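Local coordinates for uncharacterized protein (Bombyx mori, PDB 5AZ0), which is an aldo-keto reductase (AKR2E5) and probably reduces carbonyl compounds to alcohols with a nicotinamide cofactor, at residues K10-D15 and N190-V195; V134-P139 and S175-E180; V220-P225 and R270-I275; S224-M229 and V262-L267. All coordinates share one frame; numbering follows the deposited sequence.

Contact 1: residues K10-D15 and N190-V195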
# COMPACT_ATOMS: atom_id res chain seq x y z
N LYS A 10 -0.14 -15.68 3.54
CA LYS A 10 1.09 -16.06 4.18
C LYS A 10 2.26 -15.38 3.44
O LYS A 10 2.36 -15.43 2.23
CB LYS A 10 1.24 -17.58 4.11
CG LYS A 10 0.03 -18.45 4.53
CD LYS A 10 -0.45 -18.06 5.90
CE LYS A 10 -1.15 -19.21 6.67
NZ LYS A 10 -0.74 -19.06 8.14
N LEU A 11 3.16 -14.79 4.16
CA LEU A 11 4.37 -14.20 3.58
C LEU A 11 5.50 -15.21 3.51
O LEU A 11 5.50 -16.22 4.20
CB LEU A 11 4.84 -13.02 4.43
CG LEU A 11 3.86 -11.85 4.53
CD1 LEU A 11 4.42 -10.89 5.59
CD2 LEU A 11 3.62 -11.21 3.19
N ASN A 12 6.50 -14.88 2.70
CA ASN A 12 7.69 -15.76 2.52
C ASN A 12 8.65 -15.77 3.64
O ASN A 12 9.72 -16.42 3.57
CB ASN A 12 8.40 -15.38 1.21
CG ASN A 12 8.96 -13.97 1.22
OD1 ASN A 12 8.85 -13.22 2.23
ND2 ASN A 12 9.46 -13.55 0.06
N ASN A 13 8.29 -15.13 4.74
CA ASN A 13 9.04 -15.24 5.97
C ASN A 13 8.33 -15.94 7.14
O ASN A 13 8.79 -15.84 8.29
CB ASN A 13 9.41 -13.82 6.44
CG ASN A 13 8.24 -13.12 7.11
OD1 ASN A 13 7.08 -13.43 6.90
ND2 ASN A 13 8.55 -12.14 7.93
N GLY A 14 7.21 -16.59 6.90
CA GLY A 14 6.51 -17.28 7.99
C GLY A 14 5.31 -16.53 8.61
O GLY A 14 4.53 -17.12 9.39
N ASP A 15 5.17 -15.24 8.32
CA ASP A 15 4.17 -14.42 8.98
C ASP A 15 2.97 -14.29 8.09
O ASP A 15 3.05 -14.41 6.92
CB ASP A 15 4.68 -13.01 9.30
CG ASP A 15 5.76 -12.99 10.36
OD1 ASP A 15 5.89 -13.98 11.09
OD2 ASP A 15 6.58 -12.04 10.36
N ASN A 190 20.08 -10.93 0.30
CA ASN A 190 20.23 -12.06 1.19
C ASN A 190 18.86 -12.47 1.73
O ASN A 190 18.61 -13.64 1.92
CB ASN A 190 21.18 -11.74 2.35
CG ASN A 190 22.63 -11.53 1.88
OD1 ASN A 190 23.06 -12.03 0.86
ND2 ASN A 190 23.34 -10.75 2.58
N VAL A 191 17.98 -11.53 2.01
CA VAL A 191 16.62 -11.85 2.51
C VAL A 191 15.71 -11.28 1.44
O VAL A 191 15.83 -10.10 1.11
CB VAL A 191 16.35 -11.20 3.87
CG1 VAL A 191 14.94 -11.49 4.33
CG2 VAL A 191 17.34 -11.65 4.92
N PRO A 192 14.78 -12.09 0.88
CA PRO A 192 13.94 -11.50 -0.14
C PRO A 192 12.87 -10.58 0.42
O PRO A 192 12.48 -10.75 1.55
CB PRO A 192 13.29 -12.72 -0.79
CG PRO A 192 13.14 -13.64 0.36
CD PRO A 192 14.32 -13.44 1.26
N PRO A 193 12.38 -9.64 -0.38
CA PRO A 193 11.25 -8.87 0.04
C PRO A 193 10.05 -9.76 0.25
O PRO A 193 9.84 -10.75 -0.51
CB PRO A 193 10.98 -7.97 -1.14
CG PRO A 193 11.53 -8.74 -2.35
CD PRO A 193 12.75 -9.38 -1.79
N ALA A 194 9.24 -9.40 1.25
CA ALA A 194 8.03 -10.08 1.56
C ALA A 194 6.90 -9.62 0.69
O ALA A 194 5.99 -10.39 0.41
CB ALA A 194 7.69 -9.84 3.03
N VAL A 195 6.87 -8.33 0.37
CA VAL A 195 5.84 -7.83 -0.46
C VAL A 195 6.43 -6.86 -1.48
O VAL A 195 7.50 -6.32 -1.29
CB VAL A 195 4.70 -7.07 0.34
CG1 VAL A 195 4.18 -7.84 1.55
CG2 VAL A 195 5.10 -5.71 0.73
O HOH W 1 11.01 -12.03 3.43
O HOH W 2 5.78 -13.00 0.64
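The side-chain amide of N12 lies against the backbone of P192-A194. Its ND2 donates to P193 O at 2.9 Å, in a fairly straight bond (162° at the hydrogen). P193 O stands a little out of the amide plane, and the donor in turn sits above the P193 carbonyl plane. The CG of P192 rides beside the same ND2. At the other end of the amide, OD1 comes within 3.3 Å of A194 CA and accepts a hydrogen bond from a water that also donates to P192 O. CG of N12 is wedged between its own backbone N and carbonyl carbon (chi1 64°), which turns the amide toward the prolines. The type I turn L11-G14 belongs to the small hairpin of strands 8-10 and 16-18. That hairpin covers the N-terminal end of the TIM barrel, where residues 190-195 lead from helix 179-188 into strand 195-199. A second water accepts from N12 N and donates to A194 O at 2.6 Å, bridging the two backbones. The L11 side chain is directed toward 190-195. Its CD2 packs on V195 CG1 at 3.8 Å, and L11 also touches V219 of the next strand.

Contact 2: residues V134-P139 and S175-E180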
# COMPACT_ATOMS: atom_id res chain seq x y z
N VAL A 134 8.23 -3.16 7.02
CA VAL A 134 8.70 -1.86 6.54
C VAL A 134 9.08 -1.98 5.06
O VAL A 134 9.74 -2.94 4.67
CB VAL A 134 9.84 -1.35 7.43
CG1 VAL A 134 11.09 -2.20 7.36
CG2 VAL A 134 10.19 0.10 7.08
N LEU A 135 8.67 -0.99 4.28
CA LEU A 135 8.94 -0.90 2.85
C LEU A 135 9.86 0.23 2.43
O LEU A 135 9.87 1.32 3.01
CB LEU A 135 7.63 -0.71 2.09
CG LEU A 135 6.47 -1.61 2.46
CD1 LEU A 135 5.19 -1.23 1.71
CD2 LEU A 135 6.83 -3.07 2.21
N MET A 136 10.60 -0.05 1.37
CA MET A 136 11.20 0.95 0.53
C MET A 136 10.15 1.60 -0.29
O MET A 136 9.51 0.99 -1.17
CB MET A 136 12.35 0.35 -0.27
CG MET A 136 13.28 1.44 -0.88
SD MET A 136 14.50 0.79 -2.04
CE MET A 136 15.12 -0.71 -1.26
N HIS A 137 9.77 2.84 0.11
CA HIS A 137 8.60 3.49 -0.47
C HIS A 137 8.69 3.62 -2.01
O HIS A 137 7.74 3.35 -2.69
CB HIS A 137 8.37 4.83 0.18
CG HIS A 137 6.95 5.25 0.21
ND1 HIS A 137 6.42 5.95 1.27
CD2 HIS A 137 5.94 5.07 -0.67
CE1 HIS A 137 5.14 6.19 1.04
NE2 HIS A 137 4.81 5.65 -0.12
N TRP A 138 9.87 4.00 -2.51
CA TRP A 138 10.16 4.04 -3.95
C TRP A 138 11.56 3.62 -4.17
O TRP A 138 12.38 3.73 -3.27
CB TRP A 138 10.00 5.44 -4.55
CG TRP A 138 8.62 5.89 -4.50
CD1 TRP A 138 7.98 6.42 -3.44
CD2 TRP A 138 7.66 5.87 -5.58
NE1 TRP A 138 6.67 6.76 -3.79
CE2 TRP A 138 6.45 6.40 -5.09
CE3 TRP A 138 7.73 5.48 -6.92
CZ2 TRP A 138 5.30 6.51 -5.87
CZ3 TRP A 138 6.57 5.58 -7.72
CH2 TRP A 138 5.37 6.09 -7.18
N PRO A 139 11.87 3.13 -5.39
CA PRO A 139 13.21 2.68 -5.70
C PRO A 139 14.23 3.84 -5.93
O PRO A 139 15.47 3.62 -5.91
CB PRO A 139 12.99 1.79 -6.95
CG PRO A 139 11.78 2.31 -7.57
CD PRO A 139 10.90 2.78 -6.45
N SER A 175 8.12 -1.18 -2.47
CA SER A 175 6.97 -0.60 -3.06
C SER A 175 7.37 0.08 -4.39
O SER A 175 8.41 0.66 -4.52
CB SER A 175 6.38 0.42 -2.10
OG SER A 175 5.17 0.95 -2.58
N ASN A 176 6.48 -0.02 -5.37
CA ASN A 176 6.70 0.52 -6.69
C ASN A 176 7.91 -0.01 -7.43
O ASN A 176 8.55 0.74 -8.14
CB ASN A 176 6.74 2.01 -6.65
CG ASN A 176 5.48 2.62 -6.07
OD1 ASN A 176 4.38 2.50 -6.63
ND2 ASN A 176 5.64 3.31 -4.95
N PHE A 177 8.25 -1.28 -7.23
CA PHE A 177 9.35 -1.87 -7.94
C PHE A 177 8.72 -2.47 -9.21
O PHE A 177 7.66 -3.13 -9.13
CB PHE A 177 10.04 -2.97 -7.11
CG PHE A 177 11.18 -2.47 -6.23
CD1 PHE A 177 11.05 -1.35 -5.48
CD2 PHE A 177 12.38 -3.14 -6.22
CE1 PHE A 177 12.13 -0.87 -4.76
CE2 PHE A 177 13.44 -2.72 -5.48
CZ PHE A 177 13.31 -1.54 -4.76
N ASN A 178 9.36 -2.28 -10.37
CA ASN A 178 8.86 -2.91 -11.59
C ASN A 178 9.48 -4.31 -11.70
O ASN A 178 10.26 -4.72 -10.87
CB ASN A 178 9.14 -2.03 -12.84
CG ASN A 178 10.62 -1.86 -13.12
OD1 ASN A 178 11.46 -2.72 -12.82
ND2 ASN A 178 10.97 -0.70 -13.62
N ILE A 179 9.18 -5.04 -12.78
CA ILE A 179 9.53 -6.45 -12.84
C ILE A 179 11.01 -6.62 -12.95
O ILE A 179 11.60 -7.53 -12.33
CB ILE A 179 8.75 -7.17 -13.99
CG1 ILE A 179 8.96 -8.67 -13.94
CG2 ILE A 179 9.09 -6.57 -15.42
CD1 ILE A 179 8.00 -9.42 -14.89
N GLU A 180 11.68 -5.67 -13.64
CA GLU A 180 13.13 -5.66 -13.77
C GLU A 180 13.80 -5.42 -12.42
O GLU A 180 14.78 -6.06 -12.02
CB GLU A 180 13.54 -4.52 -14.79
CG GLU A 180 13.13 -4.73 -16.27
CD GLU A 180 11.73 -4.24 -16.68
OE1 GLU A 180 10.99 -3.65 -15.86
OE2 GLU A 180 11.33 -4.48 -17.85
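N176 lays its side-chain amide over the indole of W138 at the C-terminal rim of the TIM barrel. Both segments run off the ends of barrel strands, 133-136 and 172-175, on the side where aldo-keto reductases build their active site. A bound acetate, probably from the crystallisation liquor, lies about 5 Å from the N176 side chain and may mark a pocket.

The amide of N176 has a partner at each end. ND2 donates to H137 O at 3.1 Å, nearly along the C=O axis. OD1 is hydrogen-bonded to Y223 OH on strand 219-223. The amide plane is only 17° from that of the indole, with ND2 3.1 Å above the ring system. N176 CB adds a CH-pi contact over the six-membered ring. With CG of N176 opposite its carbonyl carbon (chi1 -57°), the group folds back onto the ring. A leucine in place of W138 would probably take this flat support away and leave the N176 amide freer to tilt off H137 O.

The S175 N to M136 O bond is weak, 2.9 Å but bent to 121° at the hydrogen. S175 OG is satisfied by Q197 O on the next strand, and F177 O accepts from N196 ND2. The F177 ring receives M136 SD at its edge, 5.0 Å from its centroid, a Met-aromatic contact. P139 also reaches this ring, its CB 3.6 Å from F177 CE1.

Contact 3: residues V220-P225 and R270-I275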
# COMPACT_ATOMS: atom_id res chain seq x y z
N VAL A 220 1.73 -9.46 -3.33
CA VAL A 220 1.43 -8.22 -3.95
C VAL A 220 0.38 -7.46 -3.11
O VAL A 220 -0.64 -8.05 -2.73
CB VAL A 220 0.88 -8.41 -5.37
CG1 VAL A 220 0.49 -7.08 -5.96
CG2 VAL A 220 1.94 -9.02 -6.23
N VAL A 221 0.61 -6.17 -2.89
CA VAL A 221 -0.27 -5.36 -2.07
C VAL A 221 -0.65 -4.22 -2.92
O VAL A 221 0.22 -3.50 -3.37
CB VAL A 221 0.39 -4.88 -0.76
CG1 VAL A 221 -0.48 -3.81 -0.02
CG2 VAL A 221 0.68 -6.10 0.14
N ALA A 222 -1.96 -4.03 -3.13
CA ALA A 222 -2.45 -3.00 -4.03
C ALA A 222 -2.84 -1.71 -3.30
O ALA A 222 -3.74 -1.77 -2.46
CB ALA A 222 -3.67 -3.50 -4.78
N TYR A 223 -2.21 -0.61 -3.63
CA TYR A 223 -2.79 0.70 -3.37
C TYR A 223 -3.57 1.24 -4.57
O TYR A 223 -3.47 0.70 -5.66
CB TYR A 223 -1.75 1.69 -2.87
CG TYR A 223 -0.73 2.22 -3.83
CD1 TYR A 223 -1.02 3.30 -4.66
CD2 TYR A 223 0.54 1.69 -3.89
CE1 TYR A 223 -0.08 3.79 -5.53
CE2 TYR A 223 1.47 2.20 -4.73
CZ TYR A 223 1.18 3.24 -5.55
OH TYR A 223 2.19 3.77 -6.37
N SER A 224 -4.39 2.27 -4.34
CA SER A 224 -5.40 2.76 -5.28
C SER A 224 -6.14 1.66 -5.97
O SER A 224 -6.17 1.63 -7.17
CB SER A 224 -4.80 3.64 -6.39
OG SER A 224 -4.15 4.75 -5.84
N PRO A 225 -6.73 0.74 -5.21
CA PRO A 225 -7.41 -0.42 -5.74
C PRO A 225 -8.66 -0.09 -6.56
O PRO A 225 -9.11 -0.93 -7.33
CB PRO A 225 -7.73 -1.24 -4.48
CG PRO A 225 -7.86 -0.18 -3.40
CD PRO A 225 -6.82 0.83 -3.74
N ARG A 270 -7.66 -12.52 -7.10
CA ARG A 270 -6.31 -12.60 -7.68
C ARG A 270 -5.20 -12.90 -6.66
O ARG A 270 -4.03 -13.04 -7.06
CB ARG A 270 -5.96 -11.33 -8.44
CG ARG A 270 -6.97 -10.92 -9.50
CD ARG A 270 -6.43 -9.75 -10.36
NE ARG A 270 -5.10 -10.03 -10.92
CZ ARG A 270 -4.27 -9.08 -11.35
NH1 ARG A 270 -4.61 -7.80 -11.30
NH2 ARG A 270 -3.06 -9.40 -11.78
N GLY A 271 -5.54 -13.07 -5.38
CA GLY A 271 -4.52 -13.25 -4.33
C GLY A 271 -3.75 -11.96 -3.97
O GLY A 271 -2.63 -12.01 -3.49
N ILE A 272 -4.38 -10.82 -4.20
CA ILE A 272 -3.78 -9.52 -3.97
C ILE A 272 -4.42 -8.88 -2.72
O ILE A 272 -5.65 -8.89 -2.60
CB ILE A 272 -4.02 -8.62 -5.21
CG1 ILE A 272 -3.25 -9.23 -6.38
CG2 ILE A 272 -3.54 -7.22 -4.94
CD1 ILE A 272 -3.44 -8.53 -7.73
N VAL A 273 -3.56 -8.34 -1.83
CA VAL A 273 -3.94 -7.62 -0.64
C VAL A 273 -4.35 -6.24 -1.11
O VAL A 273 -3.66 -5.69 -1.92
CB VAL A 273 -2.74 -7.51 0.36
CG1 VAL A 273 -3.10 -6.60 1.53
CG2 VAL A 273 -2.21 -8.89 0.82
N SER A 274 -5.48 -5.70 -0.64
CA SER A 274 -5.92 -4.33 -0.94
C SER A 274 -5.79 -3.40 0.26
O SER A 274 -6.12 -3.79 1.38
CB SER A 274 -7.38 -4.33 -1.33
OG SER A 274 -7.44 -4.82 -2.67
N ILE A 275 -5.41 -2.16 -0.03
CA ILE A 275 -5.32 -1.05 0.91
C ILE A 275 -6.19 0.11 0.40
O ILE A 275 -5.70 1.17 -0.01
CB ILE A 275 -3.90 -0.45 1.06
CG1 ILE A 275 -2.81 -1.49 1.26
CG2 ILE A 275 -3.87 0.56 2.22
CD1 ILE A 275 -3.00 -2.43 2.40
O HOH W 3 0.05 -11.85 -3.91
O HOH W 4 -5.28 3.24 -1.52
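V221 spreads its two methyls over the neighbouring strand and fills two hollows there. CG1 of V221 presses on I275 CG1 at 3.5 Å. CG2 of V221 sits against V273 CB at 3.7 Å. The fork is set by chi1 170°, which sends CG1 forward toward I275 and keeps CG2 beside V273. V221 and V273 lie side by side and point the same way, into the barrel. A glycine at V221 would probably leave a gap beside V273 and I275 where the two methyls had been, with the I275 side chain freer to turn.

On the opposite face, the small A222 leaves room for I272, with I272 CG2 3.7 Å from A222 CB. The same methyl of I272 borders V220 CG1. Farther along, P225 packs beside S274 and I275, its CB 4.0 Å from S274 OG.

The backbones run parallel. V273 N donates to V220 O, A222 N to V273 O at 2.7 Å and almost straight (176°), and I275 N to A222 O at 3.0 Å. A water joins each end, one between V220 N and G271 O, the other between S224 N and I275 O. G271 takes positive phi in a Schellman motif as helix 259-269 ends.

Strand 219-223 also bonds to strand 195-199, while S274 bonds to A19 and G21 and so closes the barrel. Outside it, I272 rests on helix 207-215 and S274 on helix 259-269.

Contact 4: residues S224-M229 and V262-L267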
# COMPACT_ATOMS: atom_id res chain seq x y z
N SER A 224 -4.39 2.27 -4.34
CA SER A 224 -5.40 2.76 -5.28
C SER A 224 -6.14 1.66 -5.97
O SER A 224 -6.17 1.63 -7.17
CB SER A 224 -4.80 3.64 -6.39
OG SER A 224 -4.15 4.75 -5.84
N PRO A 225 -6.73 0.74 -5.21
CA PRO A 225 -7.41 -0.42 -5.74
C PRO A 225 -8.66 -0.09 -6.56
O PRO A 225 -9.11 -0.93 -7.33
CB PRO A 225 -7.73 -1.24 -4.48
CG PRO A 225 -7.86 -0.18 -3.40
CD PRO A 225 -6.82 0.83 -3.74
N PHE A 226 -9.21 1.11 -6.43
CA PHE A 226 -10.38 1.56 -7.20
C PHE A 226 -10.00 2.40 -8.41
O PHE A 226 -10.87 2.81 -9.18
CB PHE A 226 -11.30 2.41 -6.31
CG PHE A 226 -11.84 1.67 -5.10
CD1 PHE A 226 -12.58 0.53 -5.24
CD2 PHE A 226 -11.59 2.15 -3.81
CE1 PHE A 226 -13.02 -0.18 -4.11
CE2 PHE A 226 -12.04 1.47 -2.69
CZ PHE A 226 -12.79 0.33 -2.83
N GLY A 227 -8.70 2.64 -8.59
CA GLY A 227 -8.19 3.46 -9.65
C GLY A 227 -8.97 4.75 -9.72
O GLY A 227 -9.11 5.44 -8.71
N THR A 228 -9.51 5.08 -10.89
CA THR A 228 -10.30 6.34 -11.06
C THR A 228 -11.81 6.07 -10.98
O THR A 228 -12.60 6.89 -11.36
CB THR A 228 -9.95 7.06 -12.39
OG1 THR A 228 -10.11 6.15 -13.50
CG2 THR A 228 -8.48 7.61 -12.37
N MET A 229 -12.22 4.92 -10.47
CA MET A 229 -13.63 4.59 -10.46
C MET A 229 -14.41 5.47 -9.51
O MET A 229 -15.54 5.87 -9.82
CB MET A 229 -13.86 3.15 -10.07
CG MET A 229 -15.31 2.79 -10.16
SD MET A 229 -15.50 1.04 -9.97
CE MET A 229 -15.29 0.87 -8.20
N VAL A 262 -17.24 -5.57 -5.55
CA VAL A 262 -16.89 -6.41 -6.65
C VAL A 262 -15.41 -6.20 -6.96
O VAL A 262 -14.69 -7.15 -7.01
CB VAL A 262 -17.76 -6.15 -7.92
CG1 VAL A 262 -17.22 -6.89 -9.15
CG2 VAL A 262 -19.19 -6.65 -7.69
N ASN A 263 -15.05 -4.96 -7.18
CA ASN A 263 -13.65 -4.53 -7.34
C ASN A 263 -12.71 -5.13 -6.28
O ASN A 263 -11.75 -5.80 -6.64
CB ASN A 263 -13.60 -3.03 -7.36
CG ASN A 263 -12.28 -2.46 -7.84
OD1 ASN A 263 -11.19 -3.10 -7.77
ND2 ASN A 263 -12.33 -1.25 -8.28
N LEU A 264 -13.02 -4.98 -4.98
CA LEU A 264 -12.12 -5.54 -3.95
C LEU A 264 -12.10 -7.04 -3.94
O LEU A 264 -11.05 -7.68 -3.69
CB LEU A 264 -12.41 -5.01 -2.53
CG LEU A 264 -12.21 -3.52 -2.38
CD1 LEU A 264 -12.37 -3.09 -0.89
CD2 LEU A 264 -10.89 -3.03 -2.95
N GLY A 265 -13.26 -7.64 -4.13
CA GLY A 265 -13.30 -9.07 -4.14
C GLY A 265 -12.56 -9.72 -5.31
O GLY A 265 -11.99 -10.80 -5.17
N TYR A 266 -12.55 -9.03 -6.43
CA TYR A 266 -11.81 -9.46 -7.62
C TYR A 266 -10.27 -9.50 -7.29
O TYR A 266 -9.59 -10.56 -7.45
CB TYR A 266 -12.14 -8.48 -8.74
CG TYR A 266 -11.33 -8.77 -9.98
CD1 TYR A 266 -11.48 -9.99 -10.68
CD2 TYR A 266 -10.39 -7.86 -10.44
CE1 TYR A 266 -10.73 -10.27 -11.81
CE2 TYR A 266 -9.64 -8.11 -11.61
CZ TYR A 266 -9.82 -9.32 -12.30
OH TYR A 266 -9.08 -9.57 -13.44
N LEU A 267 -9.78 -8.40 -6.70
CA LEU A 267 -8.35 -8.32 -6.26
C LEU A 267 -8.06 -9.41 -5.29
O LEU A 267 -7.02 -10.12 -5.39
CB LEU A 267 -7.96 -6.94 -5.69
CG LEU A 267 -8.06 -5.82 -6.73
CD1 LEU A 267 -7.90 -4.44 -6.13
CD2 LEU A 267 -7.02 -5.97 -7.85
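F226 and L264 meet obliquely, the ring of F226 reaching over to the leucine on helix 259-269. The nearest pair is F226 CE1 and L264 CD2, 3.7 Å apart. CG of F226 lies opposite its own carbonyl carbon (chi1 -61°), and the ring therefore swings from the loop toward the helix. The side-chain amide of N263 stands near the edge of this ring. The two planes are almost perpendicular, at 89°. M229 comes at N263 from the opposite direction. Its chain is extended at first and then bends at the sulfur (chi3 77°), bringing CE up to the amide.

P225 fits between two leucines one helical turn apart. Its CB is 3.6 Å from L267 CD1 and 3.9 Å from L264 CD2.

Two successive turns shape the loop. The first, S224 to G227, is type I. The second, F226 to M229, is type II', with G227 at positive phi. G227 N bonds back to S224 O at 3.1 Å and M229 N to F226 O at 2.8 Å. T228 O is held by K242 NZ.

The loop follows the seventh strand of the TIM barrel and packs on the helix that leads to the eighth. In related aldo-keto reductases the loop at this place folds over the pyrophosphate of the bound cofactor, and the same role is probable here.

From the N terminus, the hairpin turn 10-15 meets 190-195, and contact 1 closes a loop holding the first five barrel strands. Contact 2 is nested inside it and joins the ends of strands 133-136 and 172-175. Contacts 3 and 4 both come after contact 1 has closed, and both open from the shared S224-P225. Contact 4 closes first, on helix 259-269, and contact 3 follows on strand 273-274. I272 N lies 3.0 Å from L267 O, probably a hydrogen bond between them. V195 of contact 1 packs on L135 and V221, and contacts 2 and 3 meet through N176 and Y223. Barrel floor, rim and closing strand are thus linked.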